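Local coordinates for putative sugar binding protein (Geobacillus stearothermophilus, PDB 6GT9), which binds galactose and glucose, probably as the sugar-recognising component of a three-component sensing system linked to galactan utilization, at residues Ala30-Leu35 / Gly60-Tyr65; Ala56-Val61 / Met272-Val277. One frame throughout, in Å; residues are numbered along the deposited sequence. Where two conformers were deposited one is given.

Contact 1: Ala30-Leu35 / Gly60-Tyr65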
ATOM      1  N   ALA A  30       8.466 -22.150 -20.182  1.00 37.86           N
ATOM      2  CA  ALA A  30       7.428 -21.602 -19.325  1.00 33.86           C
ATOM      3  C   ALA A  30       7.090 -20.172 -19.717  1.00 28.75           C
ATOM      4  O   ALA A  30       7.880 -19.471 -20.352  1.00 31.88           O
ATOM      5  CB  ALA A  30       7.873 -21.649 -17.860  1.00 35.81           C
ATOM      6  N   TYR A  31       5.890 -19.748 -19.335  1.00 23.53           N
ATOM      7  CA  TYR A  31       5.573 -18.328 -19.352  1.00 23.24           C
ATOM      8  C   TYR A  31       6.432 -17.598 -18.326  1.00 20.20           C
ATOM      9  O   TYR A  31       6.711 -18.120 -17.248  1.00 24.24           O
ATOM     10  CB  TYR A  31       4.091 -18.103 -19.038  1.00 25.05           C
ATOM     11  CG  TYR A  31       3.136 -18.611 -20.110  1.00 28.24           C
ATOM     12  CD1 TYR A  31       3.064 -17.986 -21.344  1.00 29.42           C
ATOM     13  CD2 TYR A  31       2.293 -19.692 -19.873  1.00 26.40           C
ATOM     14  CE1 TYR A  31       2.195 -18.426 -22.324  1.00 27.17           C
ATOM     15  CE2 TYR A  31       1.411 -20.142 -20.858  1.00 33.23           C
ATOM     16  CZ  TYR A  31       1.370 -19.496 -22.079  1.00 31.30           C
ATOM     17  OH  TYR A  31       0.513 -19.912 -23.081  1.00 31.86           O
ATOM     18  N   HIS A  32       6.827 -16.372 -18.649  1.00 20.82           N
ATOM     19  CA  HIS A  32       7.609 -15.530 -17.747  1.00 21.81           C
ATOM     20  C   HIS A  32       6.769 -14.309 -17.390  1.00 22.25           C
ATOM     21  O   HIS A  32       6.481 -13.476 -18.258  1.00 18.86           O
ATOM     22  CB  HIS A  32       8.932 -15.116 -18.392  1.00 23.73           C
ATOM     23  CG  HIS A  32       9.801 -16.269 -18.809  1.00 29.22           C
ATOM     24  ND1 HIS A  32      10.494 -17.050 -17.908  1.00 40.44           N
ATOM     25  CD2 HIS A  32      10.098 -16.763 -20.034  1.00 31.36           C
ATOM     26  CE1 HIS A  32      11.167 -17.985 -18.557  1.00 29.65           C
ATOM     27  NE2 HIS A  32      10.947 -17.828 -19.848  1.00 33.23           N
ATOM     28  N   PHE A  33       6.366 -14.214 -16.119  1.00 21.89           N
ATOM     29  CA  PHE A  33       5.677 -13.054 -15.568  1.00 21.43           C
ATOM     30  C   PHE A  33       6.627 -12.316 -14.635  1.00 21.33           C
ATOM     31  O   PHE A  33       7.364 -12.946 -13.870  1.00 21.23           O
ATOM     32  CB  PHE A  33       4.430 -13.435 -14.750  1.00 16.95           C
ATOM     33  CG  PHE A  33       3.378 -14.214 -15.512  1.00 18.87           C
ATOM     34  CD1 PHE A  33       3.414 -14.324 -16.898  1.00 18.39           C
ATOM     35  CD2 PHE A  33       2.344 -14.824 -14.817  1.00 17.28           C
ATOM     36  CE1 PHE A  33       2.436 -15.047 -17.577  1.00 18.41           C
ATOM     37  CE2 PHE A  33       1.366 -15.541 -15.487  1.00 19.16           C
ATOM     38  CZ  PHE A  33       1.426 -15.660 -16.874  1.00 21.45           C
ATOM     39  N   VAL A  34       6.597 -10.988 -14.676  1.00 18.56           N
ATOM     40  CA  VAL A  34       7.411 -10.165 -13.789  1.00 16.48           C
ATOM     41  C   VAL A  34       6.486  -9.452 -12.813  1.00 19.38           C
ATOM     42  O   VAL A  34       5.467  -8.884 -13.219  1.00 17.69           O
ATOM     43  CB  VAL A  34       8.264  -9.152 -14.569  1.00 17.80           C
ATOM     44  CG1 VAL A  34       9.067  -8.275 -13.584  1.00 19.61           C
ATOM     45  CG2 VAL A  34       9.216  -9.886 -15.545  1.00 17.93           C
ATOM     46  N   LEU A  35       6.837  -9.484 -11.533  1.00 19.91           N
ATOM     47  CA  LEU A  35       6.153  -8.707 -10.503  1.00 21.37           C
ATOM     48  C   LEU A  35       7.134  -7.651 -10.023  1.00 19.66           C
ATOM     49  O   LEU A  35       8.240  -7.988  -9.590  1.00 17.52           O
ATOM     50  CB  LEU A  35       5.693  -9.590  -9.343  1.00 15.43           C
ATOM     51  CG  LEU A  35       5.178  -8.867  -8.090  1.00 15.79           C
ATOM     52  CD1 LEU A  35       3.912  -8.059  -8.376  1.00 17.22           C
ATOM     53  CD2 LEU A  35       4.945  -9.863  -6.959  1.00 15.24           C
ATOM     54  N   GLY A  60       2.733 -23.446 -12.833  1.00 27.24           N
ATOM     55  CA  GLY A  60       3.902 -23.784 -13.614  1.00 26.70           C
ATOM     56  C   GLY A  60       4.435 -22.644 -14.450  1.00 32.17           C
ATOM     57  O   GLY A  60       5.012 -22.888 -15.512  1.00 36.38           O
ATOM     58  N   VAL A  61       4.258 -21.400 -14.003  1.00 27.46           N
ATOM     59  CA  VAL A  61       4.842 -20.258 -14.682  1.00 24.34           C
ATOM     60  C   VAL A  61       6.045 -19.790 -13.871  1.00 24.77           C
ATOM     61  O   VAL A  61       6.182 -20.085 -12.679  1.00 27.70           O
ATOM     62  CB  VAL A  61       3.829 -19.107 -14.897  1.00 26.61           C
ATOM     63  CG1 VAL A  61       2.468 -19.642 -15.401  1.00 26.21           C
ATOM     64  CG2 VAL A  61       3.674 -18.302 -13.650  1.00 25.27           C
ATOM     65  N   ASP A  62       6.945 -19.066 -14.537  1.00 24.54           N
ATOM     66  CA  ASP A  62       8.120 -18.484 -13.897  1.00 29.19           C
ATOM     67  C   ASP A  62       7.784 -17.054 -13.486  1.00 28.57           C
ATOM     68  O   ASP A  62       7.509 -16.199 -14.336  1.00 30.63           O
ATOM     69  CB  ASP A  62       9.330 -18.520 -14.836  1.00 26.93           C
ATOM     70  CG  ASP A  62      10.547 -17.770 -14.273  1.00 38.51           C
ATOM     71  OD1 ASP A  62      10.898 -17.969 -13.088  1.00 43.76           O
ATOM     72  OD2 ASP A  62      11.146 -16.964 -15.016  1.00 35.90           O
ATOM     73  N   LEU A  63       7.777 -16.804 -12.189  1.00 26.30           N
ATOM     74  CA  LEU A  63       7.506 -15.475 -11.666  1.00 25.07           C
ATOM     75  C   LEU A  63       8.814 -14.848 -11.201  1.00 28.35           C
ATOM     76  O   LEU A  63       9.455 -15.362 -10.280  1.00 27.99           O
ATOM     77  CB  LEU A  63       6.502 -15.534 -10.522  1.00 25.04           C
ATOM     78  CG  LEU A  63       6.183 -14.110 -10.103  1.00 26.36           C
ATOM     79  CD1 LEU A  63       4.911 -13.647 -10.767  1.00 22.30           C
ATOM     80  CD2 LEU A  63       6.108 -14.030  -8.606  1.00 26.93           C
ATOM     81  N   GLU A  64       9.217 -13.765 -11.860  1.00 25.31           N
ATOM     82  CA  GLU A  64      10.434 -13.039 -11.531  1.00 27.18           C
ATOM     83  C   GLU A  64      10.054 -11.812 -10.712  1.00 25.04           C
ATOM     84  O   GLU A  64       9.254 -10.991 -11.173  1.00 21.56           O
ATOM     85  CB  GLU A  64      11.166 -12.614 -12.799  1.00 23.48           C
ATOM     86  CG  GLU A  64      11.167 -13.629 -13.931  1.00 29.19           C
ATOM     87  CD  GLU A  64      11.944 -13.070 -15.108  1.00 32.91           C
ATOM     88  OE1 GLU A  64      12.843 -12.255 -14.809  1.00 42.15           O
ATOM     89  OE2 GLU A  64      11.677 -13.404 -16.291  1.00 28.17           O
ATOM     90  N   TYR A  65      10.618 -11.698  -9.503  1.00 21.42           N
ATOM     91  CA  TYR A  65      10.376 -10.577  -8.589  1.00 21.66           C
ATOM     92  C   TYR A  65      11.517  -9.585  -8.752  1.00 24.17           C
ATOM     93  O   TYR A  65      12.657  -9.876  -8.363  1.00 25.32           O
ATOM     94  CB  TYR A  65      10.286 -11.080  -7.151  1.00 22.70           C
ATOM     95  CG  TYR A  65       9.961 -10.054  -6.072  1.00 22.99           C
ATOM     96  CD1 TYR A  65       8.673  -9.555  -5.921  1.00 21.59           C
ATOM     97  CD2 TYR A  65      10.933  -9.642  -5.161  1.00 23.01           C
ATOM     98  CE1 TYR A  65       8.365  -8.639  -4.904  1.00 20.12           C
ATOM     99  CE2 TYR A  65      10.641  -8.740  -4.151  1.00 19.72           C
ATOM    100  CZ  TYR A  65       9.352  -8.238  -4.026  1.00 23.30           C
ATOM    101  OH  TYR A  65       9.048  -7.341  -3.017  1.00 19.52           O
TER
HETATM  102  O   HOH W   1       4.244 -21.830 -18.011  1.00 31.00           O
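Ala30 sets its CB against the carbonyl oxygen of Gly60, at 3.9 Å. A water accepts from Tyr31 N and donates to Gly60 O, bridging the chains before they pair directly, where Asp62 N donates to Tyr31 O. His32 adds a side-chain link: His32 ND1 donates a hydrogen bond to Asp62 OD2 at 3.0 Å. The oxygen lies in the imidazole plane and accepts through its anti lone pair, yet the carboxylate is turned 88° to the ring. The ring is held through ND1, with a weak second bond from NE2 to Thr27 O. Phe33 N donates to Asp62 O, and Phe33 O accepts from Glu64 N, the regular ladder of parallel strands; these are the two strands of a beta-alpha-beta unit whose crossover is helix 43-59. On the side away from His32, Val61 sits over one face of the Phe33 ring, its CG2 3.9 Å from Phe33 CD2. Val34 rests CG1 3.6 Å from Glu64 O, which also accepts from Leu35 N. Leu35, whose CG points opposite its backbone N (chi1 170°), lays CD2 at the ring edge, 3.9 Å from Tyr65 CD1. Tyr65 OH bonds to Leu40 O, and its side chain touches Trp45, a galactose-binding residue.

Contact 2: Ala56-Val61 / Met272-Val277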
ATOM      1  N   ALA A  56       2.163 -18.864  -9.006  1.00 26.71           N
ATOM      2  CA  ALA A  56       3.049 -19.223 -10.111  1.00 26.34           C
ATOM      3  C   ALA A  56       3.455 -20.690 -10.047  1.00 27.72           C
ATOM      4  O   ALA A  56       3.508 -21.374 -11.075  1.00 27.13           O
ATOM      5  CB  ALA A  56       4.282 -18.320 -10.084  1.00 25.15           C
ATOM      6  N   LYS A  57       3.750 -21.188  -8.842  1.00 33.26           N
ATOM      7  CA  LYS A  57       4.100 -22.595  -8.672  1.00 32.83           C
ATOM      8  C   LYS A  57       2.945 -23.495  -9.091  1.00 35.33           C
ATOM      9  O   LYS A  57       3.140 -24.464  -9.836  1.00 28.91           O
ATOM     10  CB  LYS A  57       4.492 -22.864  -7.218  1.00 34.50           C
ATOM     11  CG  LYS A  57       4.943 -24.293  -6.939  1.00 39.35           C
ATOM     12  CD  LYS A  57       5.601 -24.419  -5.560  1.00 47.57           C
ATOM     13  CE  LYS A  57       7.116 -24.544  -5.677  1.00 47.24           C
ATOM     14  NZ  LYS A  57       7.784 -24.903  -4.389  1.00 53.40           N
ATOM     15  N   GLU A  58       1.731 -23.178  -8.620  1.00 30.37           N
ATOM     16  CA  GLU A  58       0.553 -23.955  -8.995  0.51 32.03           C
ATOM     17  C   GLU A  58       0.348 -23.963 -10.508  1.00 34.00           C
ATOM     18  O   GLU A  58      -0.060 -24.983 -11.084  1.00 31.13           O
ATOM     19  CB  GLU A  58      -0.685 -23.400  -8.285  0.51 34.93           C
ATOM     20  CG  GLU A  58      -0.623 -23.425  -6.756  0.51 32.31           C
ATOM     21  CD  GLU A  58      -1.840 -22.769  -6.110  0.51 35.69           C
ATOM     22  OE1 GLU A  58      -2.726 -22.301  -6.854  0.51 38.95           O
ATOM     23  OE2 GLU A  58      -1.917 -22.718  -4.864  0.51 34.90           O
ATOM     24  N   LEU A  59       0.631 -22.845 -11.176  1.00 31.52           N
ATOM     25  CA  LEU A  59       0.394 -22.756 -12.614  1.00 34.81           C
ATOM     26  C   LEU A  59       1.583 -23.204 -13.447  1.00 33.00           C
ATOM     27  O   LEU A  59       1.454 -23.323 -14.670  1.00 36.11           O
ATOM     28  CB  LEU A  59       0.030 -21.321 -13.013  1.00 30.62           C
ATOM     29  CG  LEU A  59      -1.260 -20.715 -12.464  1.00 29.92           C
ATOM     30  CD1 LEU A  59      -1.305 -19.235 -12.792  1.00 34.38           C
ATOM     31  CD2 LEU A  59      -2.469 -21.403 -13.031  1.00 30.56           C
ATOM     32  N   GLY A  60       2.733 -23.446 -12.833  1.00 27.24           N
ATOM     33  CA  GLY A  60       3.902 -23.784 -13.614  1.00 26.70           C
ATOM     34  C   GLY A  60       4.435 -22.644 -14.450  1.00 32.17           C
ATOM     35  O   GLY A  60       5.012 -22.888 -15.512  1.00 36.38           O
ATOM     36  N   VAL A  61       4.258 -21.400 -14.003  1.00 27.46           N
ATOM     37  CA  VAL A  61       4.842 -20.258 -14.682  1.00 24.34           C
ATOM     38  C   VAL A  61       6.045 -19.790 -13.871  1.00 24.77           C
ATOM     39  O   VAL A  61       6.182 -20.085 -12.679  1.00 27.70           O
ATOM     40  CB  VAL A  61       3.829 -19.107 -14.897  1.00 26.61           C
ATOM     41  CG1 VAL A  61       2.468 -19.642 -15.401  1.00 26.21           C
ATOM     42  CG2 VAL A  61       3.674 -18.302 -13.650  1.00 25.27           C
ATOM     43  N   MET A 272      -3.675 -10.405  -3.234  1.00 20.22           N
ATOM     44  CA  MET A 272      -3.544  -9.673  -4.492  1.00 24.03           C
ATOM     45  C   MET A 272      -2.402 -10.230  -5.342  1.00 22.57           C
ATOM     46  O   MET A 272      -2.512 -10.271  -6.575  1.00 20.14           O
ATOM     47  CB  MET A 272      -3.401  -8.155  -4.268  1.00 24.24           C
ATOM     48  CG  MET A 272      -2.540  -7.648  -3.148  1.00 31.73           C
ATOM     49  SD  MET A 272      -2.686  -5.826  -2.960  1.00 20.97           S
ATOM     50  CE  MET A 272      -3.709  -5.640  -1.492  1.00 18.66           C
ATOM     51  N   GLY A 273      -1.323 -10.704  -4.715  1.00 18.91           N
ATOM     52  CA  GLY A 273      -0.260 -11.329  -5.490  1.00 20.23           C
ATOM     53  C   GLY A 273      -0.703 -12.635  -6.126  1.00 21.02           C
ATOM     54  O   GLY A 273      -0.429 -12.887  -7.305  1.00 20.14           O
ATOM     55  N   TYR A 274      -1.405 -13.474  -5.356  1.00 20.15           N
ATOM     56  CA  TYR A 274      -1.946 -14.730  -5.877  1.00 21.75           C
ATOM     57  C   TYR A 274      -2.949 -14.477  -6.999  1.00 21.26           C
ATOM     58  O   TYR A 274      -2.874 -15.090  -8.073  1.00 18.33           O
ATOM     59  CB  TYR A 274      -2.598 -15.515  -4.733  1.00 24.41           C
ATOM     60  CG  TYR A 274      -3.055 -16.914  -5.090  1.00 26.53           C
ATOM     61  CD1 TYR A 274      -2.185 -17.992  -4.979  1.00 27.12           C
ATOM     62  CD2 TYR A 274      -4.364 -17.161  -5.529  1.00 26.25           C
ATOM     63  CE1 TYR A 274      -2.591 -19.271  -5.291  1.00 28.33           C
ATOM     64  CE2 TYR A 274      -4.775 -18.443  -5.855  1.00 28.65           C
ATOM     65  CZ  TYR A 274      -3.880 -19.488  -5.736  1.00 29.95           C
ATOM     66  OH  TYR A 274      -4.259 -20.763  -6.041  1.00 32.18           O
ATOM     67  N   LYS A 275      -3.902 -13.574  -6.768  1.00 17.70           N
ATOM     68  CA  LYS A 275      -4.924 -13.323  -7.779  1.00 22.13           C
ATOM     69  C   LYS A 275      -4.358 -12.605  -8.996  1.00 17.59           C
ATOM     70  O   LYS A 275      -4.824 -12.839 -10.110  1.00 17.86           O
ATOM     71  CB  LYS A 275      -6.077 -12.519  -7.177  1.00 19.08           C
ATOM     72  CG  LYS A 275      -7.001 -13.357  -6.321  1.00 22.66           C
ATOM     73  CD  LYS A 275      -8.229 -12.564  -5.900  1.00 26.91           C
ATOM     74  CE  LYS A 275      -9.282 -13.486  -5.286  1.00 27.00           C
ATOM     75  NZ  LYS A 275     -10.575 -12.780  -5.134  1.00 33.01           N
ATOM     76  N   ALA A 276      -3.362 -11.732  -8.816  1.00 16.82           N
ATOM     77  CA  ALA A 276      -2.774 -11.065  -9.974  1.00 16.41           C
ATOM     78  C   ALA A 276      -2.121 -12.067 -10.924  1.00 16.10           C
ATOM     79  O   ALA A 276      -2.160 -11.890 -12.142  1.00 18.12           O
ATOM     80  CB  ALA A 276      -1.749 -10.025  -9.532  1.00 18.61           C
ATOM     81  N   VAL A 277      -1.473 -13.098 -10.383  1.00 17.90           N
ATOM     82  CA  VAL A 277      -0.821 -14.086 -11.234  1.00 17.55           C
ATOM     83  C   VAL A 277      -1.871 -14.960 -11.915  1.00 17.93           C
ATOM     84  O   VAL A 277      -1.761 -15.267 -13.104  1.00 20.12           O
ATOM     85  CB  VAL A 277       0.175 -14.927 -10.418  1.00 19.18           C
ATOM     86  CG1 VAL A 277       0.689 -16.086 -11.250  1.00 16.50           C
ATOM     87  CG2 VAL A 277       1.358 -14.063  -9.911  1.00 18.28           C
TER
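Val277 buries more surface here than any other residue, pressing one methyl against Ala56 and Leu59. Its first torsion of 171° sends CG1 out opposite the backbone N and into the last turn of the neighbouring helix, where it lies 3.9 Å from Ala56 N and 4.0 Å from Leu59 CD1. Val277 CG1 also reaches Val61 CG2, more loosely, at 4.4 Å, so three residues gather round a single branch by van der Waals packing. Leu59 slides past Val277 in the opposite direction, and its CD1 also lies 4.0 Å from Val277 O. Val61 can take part because the chain has turned at the helix end: Gly60, with positive phi, closes a Schellman motif in which Val61 N bonds to Ala56 O at 3.0 Å and Gly60 N to Lys57 O.

Tyr274 and Glu58 form the polar border. The tyrosine ring leaves its helix opposite the backbone N (chi1 -173°) and carries its hydroxyl across to the glutamate, whose extended chain comes to meet it. The carboxylate stands at the ring edge, its plane 74° from that of the ring, with OE1 the oxygen facing the hydroxyl. The modelled separation of 2.3 Å between Tyr274 OH and Glu58 OE1 is too short to be trusted in detail, and Glu58 was built in two conformers, so the strength of this link is doubtful. The hydroxyl also has a weak bond to Lys278 NZ.

Earlier in helix 43-59, Ala52 and Ala55 also touch Val277. This is helix-on-helix packing above a parallel sheet, with Leu63 beneath both Ala56 and Val277, as in the alpha/beta lobes of periplasmic sugar-binding proteins, where a late helix returns to pack on the first lobe.

In the fold
Contacts 1 and 2 are neighbouring layers of one lobe, their centres about 8 Å apart. Contact 1 pairs the edge strand 62-65 with strand 32-36 in the parallel sheet; contact 2 sets the end of helix 43-59 against helix 269-284, which follows strand 263-266 of the other sheet. They share Gly60 and Val61, the turn from helix to strand. The layers meet where Leu63 packs on Ala56 (CB to CB, 3.6 Å) and where its CD1 lies 3.7 Å from Val277 CG2. An early beta-alpha-beta unit is thus covered by a segment more than 200 residues later, so that the first lobe of this two-lobed galactose binder is completed by chain from both before and after the other sheet.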